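Local coordinates for protein P-granule scaffold (Caenorhabditis japonica, PDB 5W4A) that probably serves as a scaffold of P granules, the germ granules of nematodes, whose assembly contributes to mRNA repression in the germ line, at residues E7-E10 with R15-F18; D171-T176 with V192-F197; K39-A44 with V61-P66. One frame throughout, in Å; residues are numbered along the deposited sequence.

Contact 1. Residues E7-E10 with R15-F18; sequences EIVE and RTYF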
loop_
_atom_site.group_PDB
_atom_site.type_symbol
_atom_site.label_atom_id
_atom_site.label_comp_id
_atom_site.label_asym_id
_atom_site.label_seq_id
_atom_site.Cartn_x
_atom_site.Cartn_y
_atom_site.Cartn_z
ATOM N N GLU C 7 14.347 -9.683 4.141
ATOM C CA GLU C 7 14.643 -9.756 2.718
ATOM C C GLU C 7 13.676 -10.679 1.999
ATOM O O GLU C 7 13.485 -11.829 2.412
ATOM C CB GLU C 7 16.093 -10.235 2.518
ATOM C CG GLU C 7 17.096 -9.252 3.158
ATOM C CD GLU C 7 18.544 -9.740 3.138
ATOM O OE1 GLU C 7 18.808 -10.903 3.525
ATOM O OE2 GLU C 7 19.416 -8.943 2.738
ATOM N N ILE C 8 13.125 -10.189 0.885
ATOM C CA ILE C 8 12.336 -11.010 -0.026
ATOM C C ILE C 8 13.302 -11.899 -0.798
ATOM O O ILE C 8 14.395 -11.456 -1.195
ATOM C CB ILE C 8 11.506 -10.133 -0.972
ATOM C CG1 ILE C 8 10.470 -9.354 -0.139
ATOM C CG2 ILE C 8 10.831 -10.968 -2.068
ATOM C CD1 ILE C 8 9.735 -8.280 -0.893
ATOM N N VAL C 9 12.904 -13.144 -1.012
ATOM C CA VAL C 9 13.671 -14.092 -1.815
ATOM C C VAL C 9 12.727 -14.717 -2.846
ATOM O O VAL C 9 11.502 -14.614 -2.765
ATOM C CB VAL C 9 14.351 -15.165 -0.955
ATOM C CG1 VAL C 9 15.285 -14.521 0.065
ATOM C CG2 VAL C 9 13.324 -16.017 -0.239
ATOM N N GLU C 10 13.326 -15.369 -3.848
ATOM C CA GLU C 10 12.557 -15.948 -4.930
ATOM C C GLU C 10 13.121 -17.313 -5.266
ATOM O O GLU C 10 14.335 -17.519 -5.190
ATOM C CB GLU C 10 12.586 -15.028 -6.157
ATOM C CG GLU C 10 11.737 -15.472 -7.315
ATOM C CD GLU C 10 11.553 -14.346 -8.348
ATOM O OE1 GLU C 10 11.276 -13.204 -7.909
ATOM O OE2 GLU C 10 11.648 -14.652 -9.551
ATOM N N ARG C 15 7.957 -15.678 -5.438
ATOM C CA ARG C 15 8.525 -14.591 -4.655
ATOM C C ARG C 15 7.866 -14.560 -3.274
ATOM O O ARG C 15 6.630 -14.585 -3.161
ATOM C CB ARG C 15 8.284 -13.285 -5.409
ATOM C CG ARG C 15 8.677 -12.037 -4.712
ATOM C CD ARG C 15 8.484 -10.854 -5.731
ATOM N NE ARG C 15 8.495 -9.577 -5.074
ATOM C CZ ARG C 15 9.550 -8.810 -4.863
ATOM N NH1 ARG C 15 10.774 -9.174 -5.257
ATOM N NH2 ARG C 15 9.363 -7.666 -4.262
ATOM N N THR C 16 8.691 -14.563 -2.223
ATOM C CA THR C 16 8.193 -14.767 -0.863
ATOM C C THR C 16 9.074 -14.067 0.167
ATOM O O THR C 16 10.285 -13.971 0.015
ATOM C CB THR C 16 8.072 -16.277 -0.560
ATOM O OG1 THR C 16 7.524 -16.460 0.757
ATOM C CG2 THR C 16 9.378 -16.999 -0.637
ATOM N N TYR C 17 8.433 -13.522 1.213
ATOM C CA TYR C 17 9.127 -13.129 2.439
ATOM C C TYR C 17 8.883 -14.157 3.543
ATOM O O TYR C 17 9.831 -14.660 4.160
ATOM C CB TYR C 17 8.694 -11.719 2.927
ATOM C CG TYR C 17 9.305 -11.469 4.256
ATOM C CD1 TYR C 17 10.680 -11.265 4.383
ATOM C CD2 TYR C 17 8.540 -11.559 5.413
ATOM C CE1 TYR C 17 11.284 -11.170 5.611
ATOM C CE2 TYR C 17 9.127 -11.446 6.648
ATOM C CZ TYR C 17 10.499 -11.250 6.742
ATOM O OH TYR C 17 11.117 -11.135 7.954
ATOM N N PHE C 18 7.613 -14.502 3.777
ATOM C CA PHE C 18 7.222 -15.250 4.976
ATOM C C PHE C 18 7.407 -16.760 4.839
ATOM O O PHE C 18 7.454 -17.457 5.855
ATOM C CB PHE C 18 5.753 -14.966 5.313
ATOM C CG PHE C 18 5.495 -13.582 5.855
ATOM C CD1 PHE C 18 5.049 -12.560 5.024
ATOM C CD2 PHE C 18 5.690 -13.304 7.213
ATOM C CE1 PHE C 18 4.815 -11.294 5.527
ATOM C CE2 PHE C 18 5.445 -12.039 7.716
ATOM C CZ PHE C 18 5.027 -11.028 6.875
HETATM O O HOH W 1 12.551 -14.316 3.439
#
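The carbonyl of E7 meets the ring of Y17 at its edge, with E7 O 3.5 Å from Y17 CD1. One water joins the two backbones here. It donates to E7 O and to Y17 O, each at 2.8 Å, and bridges the two chain segments just beyond the paired residues. I8 lies over one face of the R15 guanidinium. Its CG2 meets R15 CG at 3.6 Å, and its CD1 comes within 3.4 Å of R15 NH2. The R15 chain can run under I8 because it is extended, with CG anti to the backbone N (chi1 174°). The NH2 end of R15 is held by a salt bridge to E136 and a hydrogen bond to L166 O. V9 and T16 form an antiparallel hydrogen-bonded pair. V9 N gives its hydrogen to T16 O, and T16 N gives its own to V9 O, both at 2.9 Å and both nearly straight. On the same face V9 CG2 packs on T16 CG2 at 4.1 Å. E10 and R15 are the next, non-hydrogen-bonded pair, with side chains on the other face. The E10 carboxylate and R15 guanidinium planes stand 85° apart, and E10 OE1 stays 4.9 Å from R15 NH1. E10 is instead salt-bridged to R200. The motif is a small two-stranded beta hairpin, 9-11 with 14-16, in a mainly helical domain. Helix 136-148 packs against I8 and Y17, helix 20-28 lies against V9 and T16, and Y17 OH is hydrogen-bonded to D79 of helix 71-84. D171 of helix 169-179 binds T16 OG1 and the backbone N of Y17.

Contact 2. Residues D171-T176 with V192-F197; sequences DAYVFT and VIRDNF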
loop_
_atom_site.group_PDB
_atom_site.type_symbol
_atom_site.label_atom_id
_atom_site.label_comp_id
_atom_site.label_asym_id
_atom_site.label_seq_id
_atom_site.Cartn_x
_atom_site.Cartn_y
_atom_site.Cartn_z
ATOM N N ASP C 171 2.523 -15.009 -0.558
ATOM C CA ASP C 171 2.395 -15.003 0.892
ATOM C C ASP C 171 0.960 -14.684 1.289
ATOM O O ASP C 171 0.423 -15.301 2.230
ATOM C CB ASP C 171 3.353 -13.986 1.507
ATOM C CG ASP C 171 4.807 -14.383 1.417
ATOM O OD1 ASP C 171 5.084 -15.531 0.985
ATOM O OD2 ASP C 171 5.670 -13.535 1.780
ATOM N N ALA C 172 0.340 -13.707 0.614
ATOM C CA ALA C 172 -1.051 -13.384 0.914
ATOM C C ALA C 172 -1.939 -14.590 0.689
ATOM O O ALA C 172 -2.835 -14.871 1.499
ATOM C CB ALA C 172 -1.517 -12.192 0.069
ATOM N N TYR C 173 -1.668 -15.345 -0.379
ATOM C CA TYR C 173 -2.439 -16.551 -0.692
ATOM C C TYR C 173 -2.250 -17.627 0.371
ATOM O O TYR C 173 -3.227 -18.243 0.816
ATOM C CB TYR C 173 -2.046 -17.078 -2.075
ATOM C CG TYR C 173 -2.928 -18.220 -2.519
ATOM C CD1 TYR C 173 -4.257 -17.975 -2.860
ATOM C CD2 TYR C 173 -2.471 -19.514 -2.538
ATOM C CE1 TYR C 173 -5.098 -18.984 -3.234
ATOM C CE2 TYR C 173 -3.331 -20.569 -2.960
ATOM C CZ TYR C 173 -4.632 -20.271 -3.286
ATOM O OH TYR C 173 -5.548 -21.243 -3.666
ATOM N N VAL C 174 -1.002 -17.885 0.771
ATOM C CA VAL C 174 -0.740 -18.879 1.815
ATOM C C VAL C 174 -1.448 -18.499 3.105
ATOM O O VAL C 174 -2.125 -19.331 3.719
ATOM C CB VAL C 174 0.768 -19.048 2.053
ATOM C CG1 VAL C 174 1.031 -20.006 3.211
ATOM C CG2 VAL C 174 1.501 -19.569 0.790
ATOM N N PHE C 175 -1.303 -17.243 3.553
ATOM C CA PHE C 175 -2.006 -16.825 4.778
ATOM C C PHE C 175 -3.514 -16.998 4.638
ATOM O O PHE C 175 -4.184 -17.429 5.582
ATOM C CB PHE C 175 -1.691 -15.364 5.138
ATOM C CG PHE C 175 -0.323 -15.147 5.771
ATOM C CD1 PHE C 175 0.009 -15.758 6.984
ATOM C CD2 PHE C 175 0.624 -14.288 5.183
ATOM C CE1 PHE C 175 1.257 -15.552 7.596
ATOM C CE2 PHE C 175 1.867 -14.068 5.807
ATOM C CZ PHE C 175 2.188 -14.712 6.994
ATOM N N THR C 176 -4.075 -16.638 3.486
ATOM C CA THR C 176 -5.507 -16.797 3.283
ATOM C C THR C 176 -5.918 -18.254 3.444
ATOM O O THR C 176 -6.917 -18.556 4.115
ATOM C CB THR C 176 -5.892 -16.263 1.904
ATOM O OG1 THR C 176 -5.743 -14.830 1.889
ATOM C CG2 THR C 176 -7.318 -16.610 1.541
ATOM N N VAL C 192 -8.543 -12.719 -7.184
ATOM C CA VAL C 192 -7.546 -11.874 -7.820
ATOM C C VAL C 192 -6.133 -12.208 -7.307
ATOM O O VAL C 192 -5.171 -12.292 -8.087
ATOM C CB VAL C 192 -7.886 -10.383 -7.613
ATOM C CG1 VAL C 192 -6.766 -9.513 -8.178
ATOM C CG2 VAL C 192 -9.237 -10.049 -8.235
ATOM N N ILE C 193 -5.976 -12.369 -5.988
ATOM C CA ILE C 193 -4.685 -12.712 -5.404
ATOM C C ILE C 193 -4.194 -14.042 -5.962
ATOM O O ILE C 193 -3.029 -14.171 -6.353
ATOM C CB ILE C 193 -4.772 -12.763 -3.870
ATOM C CG1 ILE C 193 -5.099 -11.375 -3.323
ATOM C CG2 ILE C 193 -3.456 -13.262 -3.254
ATOM C CD1 ILE C 193 -5.328 -11.320 -1.826
ATOM N N ARG C 194 -5.074 -15.033 -5.965
ATOM C CA ARG C 194 -4.741 -16.341 -6.537
ATOM C C ARG C 194 -4.297 -16.201 -7.983
ATOM O O ARG C 194 -3.276 -16.768 -8.395
ATOM C CB ARG C 194 -5.935 -17.265 -6.435
ATOM C CG ARG C 194 -5.686 -18.696 -6.950
ATOM C CD ARG C 194 -6.969 -19.523 -6.892
ATOM N NE ARG C 194 -7.434 -19.805 -5.528
ATOM C CZ ARG C 194 -8.549 -19.319 -4.955
ATOM N NH1 ARG C 194 -9.380 -18.501 -5.605
ATOM N NH2 ARG C 194 -8.844 -19.663 -3.703
ATOM N N ASP C 195 -5.052 -15.443 -8.775
ATOM C CA ASP C 195 -4.709 -15.282 -10.183
ATOM C C ASP C 195 -3.390 -14.547 -10.379
ATOM O O ASP C 195 -2.634 -14.889 -11.292
ATOM C CB ASP C 195 -5.846 -14.589 -10.927
ATOM C CG ASP C 195 -7.026 -15.521 -11.181
ATOM O OD1 ASP C 195 -6.872 -16.757 -11.032
ATOM O OD2 ASP C 195 -8.129 -15.023 -11.513
ATOM N N ASN C 196 -3.072 -13.549 -9.529
ATOM C CA ASN C 196 -1.760 -12.903 -9.576
ATOM C C ASN C 196 -0.634 -13.916 -9.359
ATOM O O ASN C 196 0.374 -13.907 -10.068
ATOM C CB ASN C 196 -1.645 -11.807 -8.519
ATOM C CG ASN C 196 -2.481 -10.591 -8.845
ATOM O OD1 ASN C 196 -3.049 -10.441 -9.950
ATOM N ND2 ASN C 196 -2.570 -9.694 -7.859
ATOM N N PHE C 197 -0.799 -14.789 -8.370
ATOM C CA PHE C 197 0.200 -15.826 -8.122
ATOM C C PHE C 197 0.268 -16.814 -9.288
ATOM O O PHE C 197 1.372 -17.120 -9.780
ATOM C CB PHE C 197 -0.114 -16.549 -6.812
ATOM C CG PHE C 197 0.817 -17.687 -6.526
ATOM C CD1 PHE C 197 2.182 -17.526 -6.674
ATOM C CD2 PHE C 197 0.335 -18.887 -6.068
ATOM C CE1 PHE C 197 3.075 -18.592 -6.430
ATOM C CE2 PHE C 197 1.234 -19.946 -5.793
ATOM C CZ PHE C 197 2.587 -19.770 -5.970
#
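I193 reaches across to A172 and Y173 with its CG2 methyl. That methyl is anti to the backbone N, while CG1 lies beside it. CG2 stands 4.0 Å from A172 CB. It also packs on Y173 CB at 4.2 Å, so this one methyl touches two successive residues of the other helix. R194 follows and crosses the Y173 side chain obliquely, its CB and CG beside the CE1 edge. R194 CB lies 3.7 Å from Y173 CE1, and R194 CG lies 3.8 Å from the same ring atom. The chain then bends at chi3, which brings NE to the hydroxyl and sets the guanidinium at the ring's edge. The two planes are nearly perpendicular, 86° apart. R194 NE donates to Y173 OH at 3.0 Å, with an N-H...O angle of 166° and the oxygen in the guanidinium plane. R194 NH2 is taken by a salt bridge to E182. The axes of the two segments approach to 9.3 Å and run 132° apart, so this is oblique, roughly antiparallel helix packing. Helix 206-213 adds I212 against both Y173 and R194. The second subunit touches I193 through its L132. The chemistry is thus split. I193 CG2, A172 CB and Y173 CB supply the apolar part, while one straight hydrogen bond gives the hydroxyl oxygen of a buried tyrosine a donor. With NE bound to that hydroxyl and NH2 to a carboxylate, the guanidinium is probably held against rotation.

Contact 3. Residues K39-A44 with V61-P66; sequences KANSFA and VQILFP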
loop_
_atom_site.group_PDB
_atom_site.type_symbol
_atom_site.label_atom_id
_atom_site.label_comp_id
_atom_site.label_asym_id
_atom_site.label_seq_id
_atom_site.Cartn_x
_atom_site.Cartn_y
_atom_site.Cartn_z
ATOM N N LYS C 39 2.044 -38.511 0.351
ATOM C CA LYS C 39 3.395 -38.732 0.843
ATOM C C LYS C 39 4.220 -37.466 0.821
ATOM O O LYS C 39 5.350 -37.470 1.325
ATOM C CB LYS C 39 4.103 -39.818 0.022
ATOM C CG LYS C 39 4.129 -41.174 0.733
ATOM C CD LYS C 39 3.874 -42.313 -0.209
ATOM C CE LYS C 39 4.554 -43.573 0.280
ATOM N NZ LYS C 39 4.061 -43.974 1.627
ATOM N N ALA C 40 3.686 -36.401 0.235
ATOM C CA ALA C 40 4.348 -35.115 0.243
ATOM C C ALA C 40 4.065 -34.384 1.549
ATOM O O ALA C 40 3.225 -34.773 2.361
ATOM C CB ALA C 40 3.880 -34.251 -0.934
ATOM N N ASN C 41 4.787 -33.300 1.748
ATOM C CA ASN C 41 4.581 -32.490 2.931
ATOM C C ASN C 41 3.150 -31.946 2.980
ATOM O O ASN C 41 2.635 -31.419 1.984
ATOM C CB ASN C 41 5.579 -31.337 2.942
ATOM C CG ASN C 41 5.360 -30.416 4.116
ATOM O OD1 ASN C 41 4.566 -29.494 4.033
ATOM N ND2 ASN C 41 6.046 -30.677 5.227
ATOM N N SER C 42 2.510 -32.078 4.140
ATOM C CA SER C 42 1.085 -31.784 4.241
ATOM C C SER C 42 0.781 -30.293 4.146
ATOM O O SER C 42 -0.294 -29.921 3.683
ATOM C CB SER C 42 0.518 -32.327 5.550
ATOM O OG SER C 42 0.995 -31.565 6.649
ATOM N N PHE C 43 1.682 -29.434 4.616
ATOM C CA PHE C 43 1.496 -27.986 4.478
ATOM C C PHE C 43 1.526 -27.587 3.003
ATOM O O PHE C 43 0.604 -26.921 2.507
ATOM C CB PHE C 43 2.582 -27.294 5.324
ATOM C CG PHE C 43 2.559 -25.773 5.349
ATOM C CD1 PHE C 43 1.467 -25.007 4.948
ATOM C CD2 PHE C 43 3.682 -25.112 5.835
ATOM C CE1 PHE C 43 1.527 -23.605 4.992
ATOM C CE2 PHE C 43 3.735 -23.735 5.889
ATOM C CZ PHE C 43 2.660 -22.984 5.481
ATOM N N ALA C 44 2.537 -28.060 2.264
ATOM C CA ALA C 44 2.603 -27.803 0.831
ATOM C C ALA C 44 1.413 -28.400 0.095
ATOM O O ALA C 44 0.837 -27.759 -0.798
ATOM C CB ALA C 44 3.909 -28.334 0.253
ATOM N N VAL C 61 5.212 -25.605 11.606
ATOM C CA VAL C 61 6.435 -25.212 12.302
ATOM C C VAL C 61 7.642 -25.917 11.690
ATOM O O VAL C 61 8.731 -25.335 11.581
ATOM C CB VAL C 61 6.299 -25.496 13.813
ATOM C CG1 VAL C 61 7.620 -25.209 14.563
ATOM C CG2 VAL C 61 5.176 -24.656 14.409
ATOM N N GLN C 62 7.470 -27.180 11.268
ATOM C CA GLN C 62 8.579 -27.942 10.703
ATOM C C GLN C 62 9.083 -27.336 9.405
ATOM O O GLN C 62 10.294 -27.355 9.130
ATOM C CB GLN C 62 8.160 -29.397 10.470
ATOM C CG GLN C 62 8.046 -30.221 11.739
ATOM C CD GLN C 62 9.355 -30.292 12.486
ATOM O OE1 GLN C 62 10.413 -30.504 11.887
ATOM N NE2 GLN C 62 9.301 -30.075 13.796
ATOM N N ILE C 63 8.165 -26.838 8.563
ATOM C CA ILE C 63 8.561 -26.178 7.329
ATOM C C ILE C 63 9.208 -24.830 7.630
ATOM O O ILE C 63 10.162 -24.421 6.957
ATOM C CB ILE C 63 7.336 -26.033 6.400
ATOM C CG1 ILE C 63 7.037 -27.356 5.682
ATOM C CG2 ILE C 63 7.524 -24.899 5.365
ATOM C CD1 ILE C 63 8.092 -27.790 4.637
ATOM N N LEU C 64 8.688 -24.109 8.626
ATOM C CA LEU C 64 9.219 -22.788 8.968
ATOM C C LEU C 64 10.595 -22.875 9.614
ATOM O O LEU C 64 11.441 -21.991 9.411
ATOM C CB LEU C 64 8.252 -22.072 9.909
ATOM C CG LEU C 64 6.929 -21.597 9.304
ATOM C CD1 LEU C 64 6.154 -20.881 10.366
ATOM C CD2 LEU C 64 7.151 -20.690 8.073
ATOM N N PHE C 65 10.838 -23.910 10.408
ATOM C CA PHE C 65 12.079 -24.032 11.171
ATOM C C PHE C 65 12.745 -25.378 10.901
ATOM O O PHE C 65 12.819 -26.234 11.791
ATOM C CB PHE C 65 11.805 -23.862 12.667
ATOM C CG PHE C 65 11.205 -22.524 13.040
ATOM C CD1 PHE C 65 12.015 -21.435 13.333
ATOM C CD2 PHE C 65 9.827 -22.355 13.118
ATOM C CE1 PHE C 65 11.467 -20.215 13.684
ATOM C CE2 PHE C 65 9.274 -21.143 13.473
ATOM C CZ PHE C 65 10.098 -20.061 13.761
ATOM N N PRO C 66 13.266 -25.585 9.694
ATOM C CA PRO C 66 13.975 -26.841 9.406
ATOM C C PRO C 66 15.283 -26.944 10.181
ATOM O O PRO C 66 15.828 -25.958 10.679
ATOM C CB PRO C 66 14.221 -26.766 7.899
ATOM C CG PRO C 66 14.225 -25.319 7.578
ATOM C CD PRO C 66 13.244 -24.690 8.523
#
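I63 makes both side-chain contacts here, one with F43 and one with N41. The first is purely apolar. F43 CD2 lies 3.8 Å from I63 CB and 3.9 Å from I63 CG2. The I63 CB sits near the plane of the F43 ring, so the phenylalanine presents its edge. Its CG is anti to the backbone N (chi1 -179°), which swings the ring off helix 42-47 toward I63. The second contact sets a polar amide on an aliphatic branch. The N41 and I63 side chains come from opposite directions. N41 ND2 is 3.5 Å from I63 CG1 and 3.6 Å from I63 CD1. No hydrogen bond joins the two segments. The polar bonding of N41 is local. It is the N-cap of helix 42-47, and its OD1 accepts from A44 N at 3.1 Å, in the carbonyl plane and with an N-H...O angle of 166°. This bond probably limits the turning of the amide that lies against I63. With an alanine here, A44 N would probably lose its capping partner and a gap would open beside I63 CG1 and CD1. On the other segment, F65 N still bonds to V61 O at 2.8 Å as helix 57-64 ends. The contact joins the start of helix 42-47 to the last turn of helix 57-64. Helix 169-179 packs on F43 through V174 and I178. Helix 20-28 binds N41 N through Y25 OH and I63 O through N21, while helix 71-84 lies against L64 and F65.

Overall arrangement
Helix 169-179 ties the three contacts together. It supplies one side of contact 2, D171 binds the hairpin of contact 1, and V174 packs on F43 of contact 3. F175 also meets F18 from contact 1. Contact 1 is partly buried and rests on backbone pairing, with its charged side chains bonded to residues outside the hairpin. Contacts 2 and 3 are buried and join helices through side chains. Contact 2 combines methyl packing with one hydrogen bond across the segments; contact 3 sets a ring edge and an amide against one isoleucine, with no hydrogen bond across, and its helix cap lies within one segment. Only contact 2 touches the second subunit.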